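Long-range contacts in xylose isomerase-like TIM barrel domain-containing protein (Thermus thermophilus, PDB 3AYV), which is of unestablished catalytic function but binds zinc ions, may help protect against oxidative stress, and is probably related to the AP endonucleases: residues L186-T191 against W199-G204; R4-L9 against T219-V224; A163-V168 against V194-W199; L135-E140 against L157-D162. One frame throughout, in Å; residues are numbered along the deposited sequence.

Contact 1. Residues L186-T191 against W199-G204. With ZN (zinc ion), chain F.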
loop_
_atom_site.group_PDB
_atom_site.type_symbol
_atom_site.label_atom_id
_atom_site.label_comp_id
_atom_site.label_asym_id
_atom_site.label_seq_id
_atom_site.Cartn_x
_atom_site.Cartn_y
_atom_site.Cartn_z
ATOM N N LEU A 186 -1.025 0.872 -7.487
ATOM C CA LEU A 186 -1.982 1.916 -7.133
ATOM C C LEU A 186 -2.983 1.414 -6.133
ATOM O O LEU A 186 -3.502 0.296 -6.264
ATOM C CB LEU A 186 -2.689 2.497 -8.369
ATOM C CG LEU A 186 -1.727 3.431 -9.109
ATOM C CD1 LEU A 186 -1.082 2.693 -10.271
ATOM C CD2 LEU A 186 -2.377 4.763 -9.532
ATOM N N HIS A 187 -3.205 2.227 -5.104
ATOM C CA HIS A 187 -4.253 1.968 -4.129
ATOM C C HIS A 187 -5.443 2.817 -4.514
ATOM O O HIS A 187 -5.362 4.047 -4.520
ATOM C CB HIS A 187 -3.760 2.304 -2.723
ATOM C CG HIS A 187 -3.005 1.190 -2.073
ATOM N ND1 HIS A 187 -2.589 1.244 -0.763
ATOM C CD2 HIS A 187 -2.619 -0.024 -2.538
ATOM C CE1 HIS A 187 -1.940 0.132 -0.456
ATOM N NE2 HIS A 187 -1.956 -0.660 -1.512
ATOM N N LEU A 188 -6.540 2.151 -4.860
ATOM C CA LEU A 188 -7.701 2.827 -5.442
ATOM C C LEU A 188 -8.909 2.825 -4.537
ATOM O O LEU A 188 -9.264 1.794 -3.973
ATOM C CB LEU A 188 -8.093 2.164 -6.754
ATOM C CG LEU A 188 -7.025 2.169 -7.865
ATOM C CD1 LEU A 188 -7.660 1.433 -9.052
ATOM C CD2 LEU A 188 -6.677 3.584 -8.251
ATOM N N ASN A 189 -9.512 3.998 -4.407
ATOM C CA ASN A 189 -10.810 4.170 -3.761
ATOM C C ASN A 189 -11.224 5.614 -3.981
ATOM O O ASN A 189 -10.522 6.327 -4.700
ATOM C CB ASN A 189 -10.768 3.770 -2.268
ATOM C CG ASN A 189 -9.732 4.545 -1.465
ATOM O OD1 ASN A 189 -9.502 5.734 -1.700
ATOM N ND2 ASN A 189 -9.095 3.863 -0.508
ATOM N N ASP A 190 -12.352 6.037 -3.394
ATOM C CA ASP A 190 -12.741 7.432 -3.457
ATOM C C ASP A 190 -13.052 7.996 -2.065
ATOM O O ASP A 190 -13.228 7.255 -1.095
ATOM C CB ASP A 190 -13.911 7.651 -4.433
ATOM C CG ASP A 190 -13.769 8.940 -5.233
ATOM O OD1 ASP A 190 -13.007 9.841 -4.816
ATOM O OD2 ASP A 190 -14.479 9.101 -6.257
ATOM N N THR A 191 -13.096 9.313 -2.003
ATOM C CA THR A 191 -13.235 10.041 -0.757
ATOM C C THR A 191 -14.108 11.263 -1.036
ATOM O O THR A 191 -14.184 11.739 -2.175
ATOM C CB THR A 191 -11.857 10.500 -0.220
ATOM O OG1 THR A 191 -12.062 11.448 0.841
ATOM C CG2 THR A 191 -11.003 11.159 -1.328
ATOM N N TRP A 199 -14.299 4.526 -0.170
ATOM C CA TRP A 199 -15.510 4.277 -0.948
ATOM C C TRP A 199 -15.134 3.712 -2.313
ATOM O O TRP A 199 -13.986 3.846 -2.758
ATOM C CB TRP A 199 -16.276 5.566 -1.174
ATOM C CG TRP A 199 -16.979 6.161 0.033
ATOM C CD1 TRP A 199 -17.345 5.523 1.197
ATOM C CD2 TRP A 199 -17.455 7.505 0.142
ATOM N NE1 TRP A 199 -18.005 6.414 2.030
ATOM C CE2 TRP A 199 -18.082 7.632 1.405
ATOM C CE3 TRP A 199 -17.399 8.625 -0.699
ATOM C CZ2 TRP A 199 -18.660 8.841 1.834
ATOM C CZ3 TRP A 199 -17.964 9.829 -0.265
ATOM C CH2 TRP A 199 -18.582 9.921 0.986
ATOM N N ASN A 200 -16.106 3.091 -2.976
ATOM C CA ASN A 200 -15.954 2.704 -4.386
ATOM C C ASN A 200 -15.602 3.853 -5.322
ATOM O O ASN A 200 -16.011 4.999 -5.115
ATOM C CB ASN A 200 -17.259 2.058 -4.898
ATOM C CG ASN A 200 -17.373 0.604 -4.509
ATOM O OD1 ASN A 200 -18.346 0.186 -3.882
ATOM N ND2 ASN A 200 -16.391 -0.177 -4.878
ATOM N N LEU A 201 -14.852 3.533 -6.372
ATOM C CA LEU A 201 -14.563 4.499 -7.440
ATOM C C LEU A 201 -15.891 5.044 -7.955
ATOM O O LEU A 201 -16.856 4.292 -8.031
ATOM C CB LEU A 201 -13.813 3.806 -8.576
ATOM C CG LEU A 201 -12.482 3.148 -8.199
ATOM C CD1 LEU A 201 -11.801 2.554 -9.461
ATOM C CD2 LEU A 201 -11.579 4.179 -7.499
ATOM N N GLY A 202 -15.939 6.335 -8.250
ATOM C CA GLY A 202 -17.156 6.978 -8.771
ATOM C C GLY A 202 -18.010 7.631 -7.685
ATOM O O GLY A 202 -18.907 8.420 -7.998
ATOM N N ARG A 203 -17.717 7.342 -6.418
ATOM C CA ARG A 203 -18.569 7.790 -5.302
ATOM C C ARG A 203 -18.143 9.124 -4.686
ATOM O O ARG A 203 -18.890 9.712 -3.898
ATOM C CB ARG A 203 -18.669 6.716 -4.214
ATOM C CG ARG A 203 -19.444 5.440 -4.602
ATOM C CD ARG A 203 -20.132 4.815 -3.361
ATOM N NE ARG A 203 -20.649 5.884 -2.515
ATOM C CZ ARG A 203 -20.739 5.880 -1.184
ATOM N NH1 ARG A 203 -20.370 4.840 -0.453
ATOM N NH2 ARG A 203 -21.208 6.953 -0.588
ATOM N N GLY A 204 -16.967 9.617 -5.056
ATOM C CA GLY A 204 -16.407 10.772 -4.370
ATOM C C GLY A 204 -15.901 11.815 -5.330
ATOM O O GLY A 204 -16.448 11.995 -6.420
HETATM ZN ZN ZN F . -3.563 3.004 0.583
HETATM O O HOH W 1 -3.438 1.147 2.293
HETATM O O HOH W 2 -5.364 3.117 2.196
#
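The indole of Trp199 is approached obliquely by the 190-191 backbone, CZ3 coming 4.2 Å from Thr191 C, while Arg203 lays its guanidinium on one face, NH2 over the ring centre, as a cation-pi pair. Arg203 NH1 forms a salt bridge with Glu226. Asp190 and Trp199 form a single antiparallel hydrogen-bonded pair, Asp190 N to Trp199 O at 2.8 Å and Trp199 N to Asp190 O at 3.1 Å. The Asp190 carboxylate divides its oxygens: OD1 takes Thr191 N on its anti side, 31° out of the carboxylate plane, at 2.9 Å, while OD2 accepts a weak, bent bond from Gly204 N at 2.8 Å. Replacing Asp190 by alanine removes both oxygens and would probably leave the N-H groups of Gly204 and Thr191 without these acceptors. Asn200 to Arg203 form a type II turn, Gly202 third. With CG anti to its carbonyl carbon (chi1 -59°), Leu201 brings CD2 to Asn189 O at 3.7 Å and Leu188 CB at 4.1 Å. Asn189 sends ND2 to Glu223 O, and His187 ND1 binds zinc at 2.4 Å. This is the metal-binding C-terminal mouth of a TIM barrel, where the loop after strand 185-188 folds back on its start.

Contact 2. Residues R4-L9 against T219-V224. With ZN (zinc ion), chain F.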
loop_
_atom_site.group_PDB
_atom_site.type_symbol
_atom_site.label_atom_id
_atom_site.label_comp_id
_atom_site.label_asym_id
_atom_site.label_seq_id
_atom_site.Cartn_x
_atom_site.Cartn_y
_atom_site.Cartn_z
ATOM N N ARG A 4 -6.838 -6.217 -7.643
ATOM C CA ARG A 4 -6.758 -6.999 -6.437
ATOM C C ARG A 4 -7.664 -6.361 -5.395
ATOM O O ARG A 4 -7.903 -5.147 -5.440
ATOM C CB ARG A 4 -5.325 -7.023 -5.905
ATOM C CG ARG A 4 -4.290 -7.352 -6.964
ATOM C CD ARG A 4 -3.028 -7.920 -6.412
ATOM N NE ARG A 4 -2.074 -8.173 -7.505
ATOM C CZ ARG A 4 -0.780 -8.421 -7.320
ATOM N NH1 ARG A 4 -0.267 -8.446 -6.091
ATOM N NH2 ARG A 4 0.010 -8.631 -8.363
ATOM N N LEU A 5 -8.173 -7.180 -4.479
ATOM C CA LEU A 5 -8.940 -6.678 -3.333
ATOM C C LEU A 5 -8.115 -6.641 -2.048
ATOM O O LEU A 5 -7.516 -7.642 -1.660
ATOM C CB LEU A 5 -10.198 -7.531 -3.106
ATOM C CG LEU A 5 -11.099 -7.055 -1.965
ATOM C CD1 LEU A 5 -11.730 -5.696 -2.259
ATOM C CD2 LEU A 5 -12.176 -8.107 -1.689
ATOM N N ALA A 6 -8.103 -5.485 -1.391
ATOM C CA ALA A 6 -7.518 -5.347 -0.050
ATOM C C ALA A 6 -8.456 -5.909 1.002
ATOM O O ALA A 6 -9.630 -5.590 1.002
ATOM C CB ALA A 6 -7.229 -3.859 0.259
ATOM N N PHE A 7 -7.927 -6.732 1.896
ATOM C CA PHE A 7 -8.663 -7.191 3.082
ATOM C C PHE A 7 -7.654 -7.561 4.160
ATOM O O PHE A 7 -6.535 -7.976 3.855
ATOM C CB PHE A 7 -9.568 -8.411 2.749
ATOM C CG PHE A 7 -8.824 -9.581 2.146
ATOM C CD1 PHE A 7 -8.611 -9.646 0.780
ATOM C CD2 PHE A 7 -8.328 -10.599 2.951
ATOM C CE1 PHE A 7 -7.904 -10.713 0.214
ATOM C CE2 PHE A 7 -7.613 -11.685 2.404
ATOM C CZ PHE A 7 -7.425 -11.754 1.027
ATOM N N PRO A 8 -8.029 -7.401 5.435
ATOM C CA PRO A 8 -7.157 -7.900 6.493
ATOM C C PRO A 8 -7.173 -9.428 6.574
ATOM O O PRO A 8 -8.204 -10.062 6.280
ATOM C CB PRO A 8 -7.755 -7.291 7.761
ATOM C CG PRO A 8 -9.196 -7.057 7.419
ATOM C CD PRO A 8 -9.221 -6.709 5.959
ATOM N N LEU A 9 -6.047 -10.003 6.985
ATOM C CA LEU A 9 -5.948 -11.432 7.252
ATOM C C LEU A 9 -7.086 -11.873 8.193
ATOM O O LEU A 9 -7.646 -12.974 8.036
ATOM C CB LEU A 9 -4.581 -11.744 7.853
ATOM C CG LEU A 9 -4.303 -13.198 8.233
ATOM C CD1 LEU A 9 -4.469 -14.094 6.979
ATOM C CD2 LEU A 9 -2.918 -13.306 8.861
ATOM N N THR A 219 -0.522 -2.813 -11.428
ATOM C CA THR A 219 -1.281 -3.504 -10.401
ATOM C C THR A 219 -2.131 -2.466 -9.675
ATOM O O THR A 219 -1.627 -1.400 -9.296
ATOM C CB THR A 219 -0.385 -4.274 -9.437
ATOM O OG1 THR A 219 0.386 -5.233 -10.181
ATOM C CG2 THR A 219 -1.229 -5.022 -8.399
ATOM N N MET A 220 -3.422 -2.780 -9.532
ATOM C CA MET A 220 -4.377 -1.910 -8.873
ATOM C C MET A 220 -5.054 -2.660 -7.736
ATOM O O MET A 220 -5.516 -3.796 -7.914
ATOM C CB MET A 220 -5.390 -1.396 -9.879
ATOM C CG MET A 220 -4.812 -0.354 -10.826
ATOM S SD MET A 220 -5.939 -0.068 -12.178
ATOM C CE MET A 220 -5.881 -1.679 -12.986
ATOM N N VAL A 221 -5.075 -2.034 -6.557
ATOM C CA VAL A 221 -5.629 -2.653 -5.374
ATOM C C VAL A 221 -6.865 -1.847 -4.989
ATOM O O VAL A 221 -6.789 -0.639 -4.811
ATOM C CB VAL A 221 -4.645 -2.623 -4.164
ATOM C CG1 VAL A 221 -5.334 -3.243 -2.925
ATOM C CG2 VAL A 221 -3.381 -3.394 -4.485
ATOM N N LEU A 222 -8.000 -2.511 -4.905
ATOM C CA LEU A 222 -9.217 -1.858 -4.463
ATOM C C LEU A 222 -9.220 -1.847 -2.938
ATOM O O LEU A 222 -9.444 -2.864 -2.287
ATOM C CB LEU A 222 -10.461 -2.569 -5.015
ATOM C CG LEU A 222 -10.500 -2.624 -6.547
ATOM C CD1 LEU A 222 -11.734 -3.406 -7.000
ATOM C CD2 LEU A 222 -10.520 -1.207 -7.133
ATOM N N GLU A 223 -8.942 -0.674 -2.388
ATOM C CA GLU A 223 -8.910 -0.466 -0.956
ATOM C C GLU A 223 -10.264 0.101 -0.561
ATOM O O GLU A 223 -10.403 1.282 -0.254
ATOM C CB GLU A 223 -7.789 0.492 -0.641
ATOM C CG GLU A 223 -6.477 -0.258 -0.732
ATOM C CD GLU A 223 -5.538 0.188 0.285
ATOM O OE1 GLU A 223 -4.943 -0.673 1.001
ATOM O OE2 GLU A 223 -5.407 1.428 0.346
ATOM N N VAL A 224 -11.264 -0.767 -0.635
ATOM C CA VAL A 224 -12.661 -0.371 -0.562
ATOM C C VAL A 224 -13.334 -1.164 0.540
ATOM O O VAL A 224 -13.186 -2.394 0.619
ATOM C CB VAL A 224 -13.365 -0.598 -1.937
ATOM C CG1 VAL A 224 -14.869 -0.418 -1.845
ATOM C CG2 VAL A 224 -12.812 0.374 -2.985
HETATM ZN ZN ZN F . -3.563 3.004 0.583
HETATM O O HOH W 1 -3.438 1.147 2.293
HETATM O O HOH W 2 -5.364 3.117 2.196
#
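Arg4 pairs with Val221 and Leu5 with Leu222 in parallel register, the axes of the two strand segments inclined at 43° and 4.5 Å apart at closest approach. Three backbone bonds join them: Arg4 N to Met220 O, Leu222 N to Arg4 O (2.7 Å and nearly straight) and Ala6 N to Leu222 O. The Arg4 chain, extended from CG to NE, passes so that Thr219 CG2 sits over one guanidinium face, offset toward the rim and 3.4 Å from NE. Arg4 NH2 makes salt bridges to Asp91 and Asp2, and Thr219 OG1 also bonds to Asp2. A methionine in place of Arg4 would probably leave Asp91 and Asp2 without their charged mate. Farther along, Ala6 CB packs against Val221 CG1 and Glu223 CG, 3.8 Å from each. Glu223, bent at chi2 (-143°), reaches the zinc with OE2 at 2.4 Å; Glu136, Asp162 and His187 bind the same ion. Here the first and last strands meet, closing the eight-stranded TIM barrel beside its metal site.

Contact 3. Residues A163-V168 against V194-W199. With ZN (zinc ion), chain G.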
loop_
_atom_site.group_PDB
_atom_site.type_symbol
_atom_site.label_atom_id
_atom_site.label_comp_id
_atom_site.label_asym_id
_atom_site.label_seq_id
_atom_site.Cartn_x
_atom_site.Cartn_y
_atom_site.Cartn_z
ATOM N N ALA A 163 -4.253 7.932 -3.937
ATOM C CA ALA A 163 -4.709 9.298 -4.251
ATOM C C ALA A 163 -5.530 9.936 -3.129
ATOM O O ALA A 163 -5.462 11.144 -2.925
ATOM C CB ALA A 163 -5.500 9.326 -5.590
ATOM N N ALA A 164 -6.310 9.126 -2.426
ATOM C CA ALA A 164 -7.122 9.648 -1.320
ATOM C C ALA A 164 -6.235 10.156 -0.175
ATOM O O ALA A 164 -6.539 11.184 0.440
ATOM C CB ALA A 164 -8.092 8.590 -0.826
ATOM N N HIS A 165 -5.145 9.442 0.118
ATOM C CA HIS A 165 -4.237 9.921 1.147
ATOM C C HIS A 165 -3.675 11.265 0.747
ATOM O O HIS A 165 -3.551 12.151 1.593
ATOM C CB HIS A 165 -3.094 8.930 1.392
ATOM C CG HIS A 165 -3.531 7.657 2.040
ATOM N ND1 HIS A 165 -2.678 6.591 2.219
ATOM C CD2 HIS A 165 -4.740 7.264 2.527
ATOM C CE1 HIS A 165 -3.335 5.596 2.795
ATOM N NE2 HIS A 165 -4.589 5.983 2.985
ATOM N N ALA A 166 -3.311 11.437 -0.530
ATOM C CA ALA A 166 -2.827 12.749 -0.978
ATOM C C ALA A 166 -3.904 13.838 -0.799
ATOM O O ALA A 166 -3.626 14.954 -0.348
ATOM C CB ALA A 166 -2.362 12.678 -2.439
ATOM N N ARG A 167 -5.136 13.479 -1.117
ATOM C CA ARG A 167 -6.238 14.445 -1.088
ATOM C C ARG A 167 -6.594 14.843 0.328
ATOM O O ARG A 167 -6.808 16.028 0.591
ATOM C CB ARG A 167 -7.464 13.845 -1.777
ATOM C CG ARG A 167 -8.714 14.768 -1.806
ATOM C CD ARG A 167 -8.488 16.104 -2.511
ATOM N NE ARG A 167 -9.748 16.871 -2.566
ATOM C CZ ARG A 167 -10.468 17.061 -3.672
ATOM N NH1 ARG A 167 -10.056 16.559 -4.832
ATOM N NH2 ARG A 167 -11.603 17.767 -3.619
ATOM N N VAL A 168 -6.667 13.873 1.244
ATOM C CA VAL A 168 -7.134 14.203 2.587
ATOM C C VAL A 168 -6.024 14.484 3.607
ATOM O O VAL A 168 -6.261 15.206 4.578
ATOM C CB VAL A 168 -8.164 13.200 3.146
ATOM C CG1 VAL A 168 -9.310 12.957 2.108
ATOM C CG2 VAL A 168 -7.528 11.890 3.540
ATOM N N VAL A 194 -12.671 14.852 2.641
ATOM C CA VAL A 194 -12.526 15.190 4.064
ATOM C C VAL A 194 -11.943 14.025 4.862
ATOM O O VAL A 194 -10.964 14.203 5.595
ATOM C CB VAL A 194 -13.879 15.637 4.702
ATOM C CG1 VAL A 194 -13.665 16.023 6.191
ATOM C CG2 VAL A 194 -14.461 16.829 3.927
ATOM N N TYR A 195 -12.529 12.843 4.715
ATOM C CA TYR A 195 -12.047 11.653 5.396
ATOM C C TYR A 195 -11.546 10.629 4.387
ATOM O O TYR A 195 -12.022 10.592 3.247
ATOM C CB TYR A 195 -13.141 11.005 6.262
ATOM C CG TYR A 195 -13.589 11.945 7.331
ATOM C CD1 TYR A 195 -12.823 12.131 8.482
ATOM C CD2 TYR A 195 -14.749 12.698 7.173
ATOM C CE1 TYR A 195 -13.202 13.060 9.456
ATOM C CE2 TYR A 195 -15.157 13.598 8.149
ATOM C CZ TYR A 195 -14.373 13.771 9.288
ATOM O OH TYR A 195 -14.745 14.679 10.251
ATOM N N ASP A 196 -10.645 9.770 4.837
ATOM C CA ASP A 196 -10.209 8.637 4.036
ATOM C C ASP A 196 -11.297 7.557 4.034
ATOM O O ASP A 196 -11.264 6.618 4.817
ATOM C CB ASP A 196 -8.899 8.097 4.589
ATOM C CG ASP A 196 -8.223 7.128 3.640
ATOM O OD1 ASP A 196 -8.433 7.153 2.411
ATOM O OD2 ASP A 196 -7.467 6.330 4.166
ATOM N N ARG A 197 -12.263 7.715 3.123
ATOM C CA ARG A 197 -13.525 6.966 3.166
ATOM C C ARG A 197 -13.441 5.537 2.711
ATOM O O ARG A 197 -14.234 4.692 3.179
ATOM C CB ARG A 197 -14.598 7.689 2.335
ATOM C CG ARG A 197 -14.957 9.048 2.884
ATOM C CD ARG A 197 -15.732 8.876 4.177
ATOM N NE ARG A 197 -16.357 10.125 4.559
ATOM C CZ ARG A 197 -17.240 10.240 5.551
ATOM N NH1 ARG A 197 -17.589 9.190 6.271
ATOM N NH2 ARG A 197 -17.761 11.418 5.805
ATOM N N HIS A 198 -12.485 5.248 1.829
ATOM C CA HIS A 198 -12.395 3.918 1.223
ATOM C C HIS A 198 -13.709 3.548 0.515
ATOM O O HIS A 198 -14.169 2.413 0.604
ATOM C CB HIS A 198 -11.959 2.847 2.251
ATOM C CG HIS A 198 -10.517 2.946 2.640
ATOM N ND1 HIS A 198 -9.700 1.843 2.765
ATOM C CD2 HIS A 198 -9.729 4.026 2.871
ATOM C CE1 HIS A 198 -8.479 2.234 3.088
ATOM N NE2 HIS A 198 -8.474 3.552 3.171
ATOM N N TRP A 199 -14.299 4.526 -0.170
ATOM C CA TRP A 199 -15.510 4.277 -0.948
ATOM C C TRP A 199 -15.134 3.712 -2.313
ATOM O O TRP A 199 -13.986 3.846 -2.758
ATOM C CB TRP A 199 -16.276 5.566 -1.174
ATOM C CG TRP A 199 -16.979 6.161 0.033
ATOM C CD1 TRP A 199 -17.345 5.523 1.197
ATOM C CD2 TRP A 199 -17.455 7.505 0.142
ATOM N NE1 TRP A 199 -18.005 6.414 2.030
ATOM C CE2 TRP A 199 -18.082 7.632 1.405
ATOM C CE3 TRP A 199 -17.399 8.625 -0.699
ATOM C CZ2 TRP A 199 -18.660 8.841 1.834
ATOM C CZ3 TRP A 199 -17.964 9.829 -0.265
ATOM C CH2 TRP A 199 -18.582 9.921 0.986
HETATM ZN ZN ZN G . -6.428 4.709 3.241
HETATM O O HOH W 3 -7.113 5.326 1.042
HETATM O O HOH W 2 -5.364 3.117 2.196
HETATM O O HOH W 4 -5.843 4.058 5.244
#
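His165 and Asp196 meet at a shared zinc ion on the C-terminal mouth of the TIM barrel, where helix 163-169 faces the loop that follows strand 185-188. His165 NE2 binds the zinc at 2.2 Å, Asp196 OD2 at 2.1 Å and His198 NE2 at 2.4 Å; three waters bring the ligands to six. The imidazole of His165 and the carboxylate of Asp196 are turned 72° apart, the carboxylate lying at the ring edge, and NE2 and OD2 stand 3.1 Å from each other because both grip the metal. Asp196 OD1 comes 3.6 Å from Ala164 CB. In the second shell Asn137 O accepts a hydrogen bond from His165 ND1, which fixes the rotation of the ring and aims NE2 at the zinc. Asp196 is the centre of an inverse gamma turn. One helical turn on from Ala164, Val168 spreads its methyls along the loop: CG1 lies opposite the carbonyl carbon (chi1 -50°), which lays it against Tyr195 O at 3.8 Å, and CG2 packs against Asp196 CB at 4.2 Å.

Contact 4. Residues L135-E140 against L157-D162. With ZN (zinc ion), chain F; ZN (zinc ion), chain E.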
loop_
_atom_site.group_PDB
_atom_site.type_symbol
_atom_site.label_atom_id
_atom_site.label_comp_id
_atom_site.label_asym_id
_atom_site.label_seq_id
_atom_site.Cartn_x
_atom_site.Cartn_y
_atom_site.Cartn_z
ATOM N N LEU A 135 6.880 1.577 -1.088
ATOM C CA LEU A 135 6.508 2.619 -0.126
ATOM C C LEU A 135 5.276 3.370 -0.607
ATOM O O LEU A 135 5.240 3.861 -1.740
ATOM C CB LEU A 135 7.710 3.587 0.032
ATOM C CG LEU A 135 7.572 4.860 0.883
ATOM C CD1 LEU A 135 7.088 4.492 2.285
ATOM C CD2 LEU A 135 8.917 5.538 0.912
ATOM N N GLU A 136 4.267 3.477 0.269
ATOM C CA GLU A 136 2.985 4.128 -0.063
ATOM C C GLU A 136 2.947 5.520 0.578
ATOM O O GLU A 136 3.446 5.681 1.703
ATOM C CB GLU A 136 1.852 3.260 0.493
ATOM C CG GLU A 136 0.482 3.801 0.289
ATOM C CD GLU A 136 -0.560 3.107 1.150
ATOM O OE1 GLU A 136 -0.313 2.036 1.719
ATOM O OE2 GLU A 136 -1.660 3.643 1.255
ATOM N N ASN A 137 2.411 6.528 -0.128
ATOM C CA ASN A 137 2.247 7.842 0.515
ATOM C C ASN A 137 1.116 7.746 1.548
ATOM O O ASN A 137 0.097 7.081 1.308
ATOM C CB ASN A 137 1.932 8.956 -0.503
ATOM C CG ASN A 137 0.667 8.676 -1.327
ATOM O OD1 ASN A 137 0.610 7.700 -2.073
ATOM N ND2 ASN A 137 -0.362 9.538 -1.176
ATOM N N SER A 138 1.304 8.445 2.664
ATOM C CA SER A 138 0.324 8.516 3.732
ATOM C C SER A 138 0.112 9.984 4.116
ATOM O O SER A 138 -0.722 10.656 3.502
ATOM C CB SER A 138 0.739 7.618 4.913
ATOM O OG SER A 138 2.037 7.950 5.404
ATOM N N HIS A 139 0.944 10.511 5.013
ATOM C CA HIS A 139 0.801 11.858 5.534
ATOM C C HIS A 139 1.834 12.851 5.029
ATOM O O HIS A 139 1.849 13.982 5.507
ATOM C CB HIS A 139 0.807 11.840 7.089
ATOM C CG HIS A 139 -0.319 11.043 7.657
ATOM N ND1 HIS A 139 -1.583 11.562 7.827
ATOM C CD2 HIS A 139 -0.392 9.738 8.024
ATOM C CE1 HIS A 139 -2.383 10.620 8.299
ATOM N NE2 HIS A 139 -1.683 9.502 8.426
ATOM N N GLU A 140 2.674 12.457 4.054
ATOM C CA GLU A 140 3.700 13.383 3.549
ATOM C C GLU A 140 2.987 14.555 2.886
ATOM O O GLU A 140 2.015 14.352 2.159
ATOM C CB GLU A 140 4.669 12.723 2.540
ATOM C CG GLU A 140 5.504 11.557 3.117
ATOM C CD GLU A 140 4.727 10.251 3.187
ATOM O OE1 GLU A 140 3.560 10.185 2.743
ATOM O OE2 GLU A 140 5.285 9.267 3.718
ATOM N N LEU A 157 13.556 0.099 -4.398
ATOM C CA LEU A 157 12.321 0.438 -3.674
ATOM C C LEU A 157 11.325 1.053 -4.641
ATOM O O LEU A 157 11.649 2.006 -5.361
ATOM C CB LEU A 157 12.648 1.431 -2.564
ATOM C CG LEU A 157 11.508 1.886 -1.674
ATOM C CD1 LEU A 157 10.954 0.669 -0.912
ATOM C CD2 LEU A 157 12.050 2.982 -0.736
ATOM N N GLY A 158 10.109 0.521 -4.667
ATOM C CA GLY A 158 9.097 1.081 -5.552
ATOM C C GLY A 158 8.152 1.995 -4.774
ATOM O O GLY A 158 8.271 2.116 -3.550
ATOM N N PHE A 159 7.207 2.593 -5.503
ATOM C CA PHE A 159 6.232 3.533 -4.964
ATOM C C PHE A 159 4.797 3.044 -5.228
ATOM O O PHE A 159 4.477 2.585 -6.334
ATOM C CB PHE A 159 6.457 4.918 -5.586
ATOM C CG PHE A 159 5.423 5.949 -5.172
ATOM C CD1 PHE A 159 5.201 6.224 -3.819
ATOM C CD2 PHE A 159 4.662 6.625 -6.135
ATOM C CE1 PHE A 159 4.221 7.157 -3.415
ATOM C CE2 PHE A 159 3.707 7.581 -5.749
ATOM C CZ PHE A 159 3.484 7.840 -4.382
ATOM N N CYS A 160 3.962 3.101 -4.190
ATOM C CA CYS A 160 2.537 2.820 -4.295
ATOM C C CYS A 160 1.793 4.140 -4.066
ATOM O O CYS A 160 1.938 4.755 -3.003
ATOM C CB CYS A 160 2.131 1.785 -3.231
ATOM S SG CYS A 160 0.311 1.551 -3.163
ATOM N N PHE A 161 0.999 4.575 -5.044
ATOM C CA PHE A 161 0.272 5.830 -4.925
ATOM C C PHE A 161 -1.144 5.573 -4.438
ATOM O O PHE A 161 -1.907 4.817 -5.057
ATOM C CB PHE A 161 0.214 6.576 -6.270
ATOM C CG PHE A 161 -0.612 7.861 -6.252
ATOM C CD1 PHE A 161 -0.476 8.804 -5.232
ATOM C CD2 PHE A 161 -1.536 8.117 -7.276
ATOM C CE1 PHE A 161 -1.238 9.974 -5.247
ATOM C CE2 PHE A 161 -2.276 9.285 -7.315
ATOM C CZ PHE A 161 -2.137 10.223 -6.289
ATOM N N ASP A 162 -1.488 6.257 -3.350
ATOM C CA ASP A 162 -2.832 6.296 -2.840
ATOM C C ASP A 162 -3.358 7.706 -2.977
ATOM O O ASP A 162 -2.957 8.586 -2.215
ATOM C CB ASP A 162 -2.837 5.879 -1.369
ATOM C CG ASP A 162 -4.252 5.719 -0.823
ATOM O OD1 ASP A 162 -5.073 6.647 -0.910
ATOM O OD2 ASP A 162 -4.560 4.642 -0.323
HETATM ZN ZN ZN F . -3.563 3.004 0.583
HETATM ZN ZN ZN E . -1.609 1.759 3.132
HETATM O O HOH W 1 -3.438 1.147 2.293
HETATM O O HOH W 5 -3.343 2.161 4.829
HETATM O O HOH W 2 -5.364 3.117 2.196
#
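Glu136 and Cys160 stand side by side on one face of the parallel sheet, their CB atoms 4.0 Å apart, while Leu135 and Phe159 pair on the other. The Glu136 side chain leaves the strand with CG opposite the backbone N (chi1 178°) and runs on extended to two zinc ions: OE1 binds one at 1.9 Å and OE2 the other at 2.1 Å. Asp162 OD2 binds this second zinc, also at 2.1 Å, and lies 3.4 Å from Glu136 OE2. Asp162 is the N-cap of helix 163-169, its OD1 accepting from His165 N. Behind them the Asn137 amide grips the Asp162 backbone twice. Its OD1 receives Asp162 N in the carbonyl plane, on a lone pair, at 2.8 Å and 176°, and ND2 donates to Asp162 O at 3.0 Å. Phe161 turns its ring edge to OD1, CD1 at 3.5 Å. Asn137 thus positions a first-shell ligand. The Glu136 carboxylate and a water bridge two ions of a three-zinc cluster, which resembles the trinuclear site of the endonuclease IV family and would be consistent with phosphodiester hydrolysis.

From the N terminus, strand 3-8 opens contact 2, whose loop closes only at strand 219-222 and encloses the other three. Contact 4 comes first within it, a beta-alpha-beta unit from strand 132-136 through helix 147-153 to strand 158-162, and it closes before contacts 3 and 1 open. These two interlock: 163-168 opens contact 3, 186-191 opens contact 1, and 194-199 and 199-204 close them in that order, with Trp199 common to both. Contacts 2 and 4 knit barrel strands, contact 1 folds the loop after strand 185-188 onto its start, and contact 3 ties that loop to helix 163-169. Contacts 1, 2 and 4 converge on one zinc, and one water belongs to all four.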